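Long-range contact in metagenomic carboxyl esterase MGS0156 (Uncultured organism, PDB 5D8M), which probably hydrolyses carboxylic ester bonds, as expected of a carboxyl esterase: residues G35-I40 against G62-L67. Numbering follows the deposited sequence.
Sequences GRFREI and GILWRL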
loop_
_atom_site.group_PDB
_atom_site.type_symbol
_atom_site.label_atom_id
_atom_site.label_comp_id
_atom_site.label_asym_id
_atom_site.label_seq_id
_atom_site.Cartn_x
_atom_site.Cartn_y
_atom_site.Cartn_z
ATOM N N GLY A 35 15.269 4.392 -9.602
ATOM C CA GLY A 35 15.719 4.474 -10.978
ATOM C C GLY A 35 15.367 3.227 -11.775
ATOM O O GLY A 35 14.861 3.325 -12.885
ATOM N N ARG A 36 15.639 2.053 -11.218
ATOM C CA ARG A 36 15.354 0.823 -11.936
ATOM C C ARG A 36 13.836 0.603 -12.020
ATOM O O ARG A 36 13.316 0.159 -13.050
ATOM C CB ARG A 36 16.051 -0.369 -11.271
ATOM C CG ARG A 36 15.816 -1.724 -11.970
ATOM C CD ARG A 36 16.204 -1.707 -13.439
ATOM N NE ARG A 36 16.014 -3.019 -14.052
ATOM C CZ ARG A 36 16.194 -3.284 -15.345
ATOM N NH1 ARG A 36 16.573 -2.322 -16.181
ATOM N NH2 ARG A 36 16.011 -4.516 -15.802
ATOM N N PHE A 37 13.115 0.957 -10.962
ATOM C CA PHE A 37 11.667 0.788 -11.016
ATOM C C PHE A 37 11.040 1.686 -12.102
ATOM O O PHE A 37 10.177 1.220 -12.861
ATOM C CB PHE A 37 11.034 1.053 -9.648
ATOM C CG PHE A 37 9.559 0.740 -9.597
ATOM C CD1 PHE A 37 9.113 -0.572 -9.469
ATOM C CD2 PHE A 37 8.626 1.748 -9.733
ATOM C CE1 PHE A 37 7.739 -0.867 -9.441
ATOM C CE2 PHE A 37 7.253 1.470 -9.704
ATOM C CZ PHE A 37 6.815 0.160 -9.553
ATOM N N ARG A 38 11.473 2.950 -12.191
ATOM C CA ARG A 38 10.979 3.846 -13.256
ATOM C C ARG A 38 11.257 3.263 -14.644
ATOM O O ARG A 38 10.403 3.276 -15.537
ATOM C CB ARG A 38 11.615 5.246 -13.157
ATOM C CG ARG A 38 11.213 6.181 -14.316
ATOM C CD ARG A 38 11.871 7.580 -14.222
ATOM N NE ARG A 38 11.638 8.211 -12.914
ATOM C CZ ARG A 38 10.537 8.868 -12.563
ATOM N NH1 ARG A 38 9.542 9.007 -13.422
ATOM N NH2 ARG A 38 10.438 9.393 -11.342
ATOM N N GLU A 39 12.460 2.734 -14.800
ATOM C CA GLU A 39 12.892 2.120 -16.034
ATOM C C GLU A 39 11.983 0.953 -16.441
ATOM O O GLU A 39 11.555 0.857 -17.586
ATOM C CB GLU A 39 14.335 1.650 -15.859
ATOM C CG GLU A 39 15.054 1.180 -17.112
ATOM C CD GLU A 39 16.524 0.956 -16.823
ATOM O OE1 GLU A 39 16.888 0.893 -15.627
ATOM O OE2 GLU A 39 17.322 0.886 -17.777
ATOM N N ILE A 40 11.712 0.064 -15.493
ATOM C CA ILE A 40 10.839 -1.079 -15.721
ATOM C C ILE A 40 9.419 -0.636 -16.059
ATOM O O ILE A 40 8.836 -1.096 -17.055
ATOM C CB ILE A 40 10.825 -1.998 -14.489
ATOM C CG1 ILE A 40 12.162 -2.745 -14.403
ATOM C CG2 ILE A 40 9.649 -2.980 -14.548
ATOM C CD1 ILE A 40 12.326 -3.574 -13.120
ATOM N N GLY A 62 4.552 12.205 -14.711
ATOM C CA GLY A 62 3.304 11.564 -15.106
ATOM C C GLY A 62 2.903 10.288 -14.359
ATOM O O GLY A 62 1.775 10.165 -13.896
ATOM N N ILE A 63 3.810 9.328 -14.251
ATOM C CA ILE A 63 3.502 8.131 -13.479
ATOM C C ILE A 63 4.199 8.107 -12.119
ATOM O O ILE A 63 3.624 7.641 -11.130
ATOM C CB ILE A 63 3.852 6.828 -14.248
ATOM C CG1 ILE A 63 5.316 6.819 -14.719
ATOM C CG2 ILE A 63 2.868 6.637 -15.422
ATOM C CD1 ILE A 63 5.842 5.415 -15.212
ATOM N N LEU A 64 5.424 8.613 -12.069
ATOM C CA LEU A 64 6.243 8.557 -10.858
ATOM C C LEU A 64 6.957 9.863 -10.652
ATOM O O LEU A 64 7.700 10.300 -11.531
ATOM C CB LEU A 64 7.276 7.437 -10.955
ATOM C CG LEU A 64 6.745 6.011 -11.082
ATOM C CD1 LEU A 64 7.859 5.091 -11.608
ATOM C CD2 LEU A 64 6.251 5.518 -9.695
ATOM N N TRP A 65 6.735 10.484 -9.496
ATOM C CA TRP A 65 7.364 11.768 -9.188
ATOM C C TRP A 65 8.866 11.634 -9.219
ATOM O O TRP A 65 9.407 10.609 -8.804
ATOM C CB TRP A 65 6.940 12.286 -7.812
ATOM C CG TRP A 65 5.542 12.785 -7.768
ATOM C CD1 TRP A 65 4.448 12.119 -7.288
ATOM C CD2 TRP A 65 5.073 14.054 -8.227
ATOM N NE1 TRP A 65 3.327 12.905 -7.411
ATOM C CE2 TRP A 65 3.681 14.094 -7.995
ATOM C CE3 TRP A 65 5.694 15.165 -8.816
ATOM C CZ2 TRP A 65 2.901 15.201 -8.318
ATOM C CZ3 TRP A 65 4.908 16.270 -9.142
ATOM C CH2 TRP A 65 3.526 16.275 -8.892
ATOM N N ARG A 66 9.526 12.678 -9.710
ATOM C CA ARG A 66 10.975 12.751 -9.696
ATOM C C ARG A 66 11.461 13.514 -8.479
ATOM O O ARG A 66 11.684 14.710 -8.568
ATOM C CB ARG A 66 11.499 13.459 -10.951
ATOM C CG ARG A 66 11.152 12.792 -12.257
ATOM C CD ARG A 66 11.339 13.747 -13.436
ATOM N NE ARG A 66 10.306 14.780 -13.461
ATOM C CZ ARG A 66 10.215 15.735 -14.384
ATOM N NH1 ARG A 66 11.100 15.794 -15.371
ATOM N NH2 ARG A 66 9.231 16.628 -14.327
ATOM N N LEU A 67 11.639 12.829 -7.355
ATOM C CA LEU A 67 12.230 13.443 -6.176
ATOM C C LEU A 67 13.730 13.542 -6.391
ATOM O O LEU A 67 14.261 12.936 -7.314
ATOM C CB LEU A 67 11.903 12.646 -4.901
ATOM C CG LEU A 67 10.693 13.184 -4.105
ATOM C CD1 LEU A 67 9.389 12.946 -4.851
ATOM C CD2 LEU A 67 10.634 12.625 -2.689
HETATM O O HOH W 1 6.629 9.715 -14.619
#
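R38 leaves its helix with CG anti to the backbone N (chi1 175°) and stays extended through chi2; a bend at chi3 (-53°) then swings the guanidinium onto the backbone of L64. There R38 NH1 and NH2 both donate to L64 O, each at 2.9 Å. This is an end-on grip on one atom: the oxygen lies in the guanidinium plane, while neither N-H...O angle exceeds 146°, so neither bond is straight. Both nitrogens approach from the same face of the carbonyl, NH2 well above its plane. W65 O sits at the same edge, 3.0 Å from R38 NH2. R66 CG lies over one guanidinium face, 3.6 Å from R38 NH2, and a water accepts a weak bond from R38 NH1 and a firmer one from I63 N. NE is salt-bridged to E70, which probably offsets the charge and steadies the plane. Nearer the helix backbone, L64 CD1 packs 3.7 Å from R38 CA and 3.9 Å from F37 CD2, meeting the ring obliquely. A methionine in place of R38 would probably leave L64 O without its two donors and E70 without this charge partner, loosening the loop's hold on the helix. The contact thus ties the loop before strand 87-92 back to helix 34-48, whose F37 also packs on L327 and A330 of helix 324-338, near edge strand 31-32 of the parallel sheet.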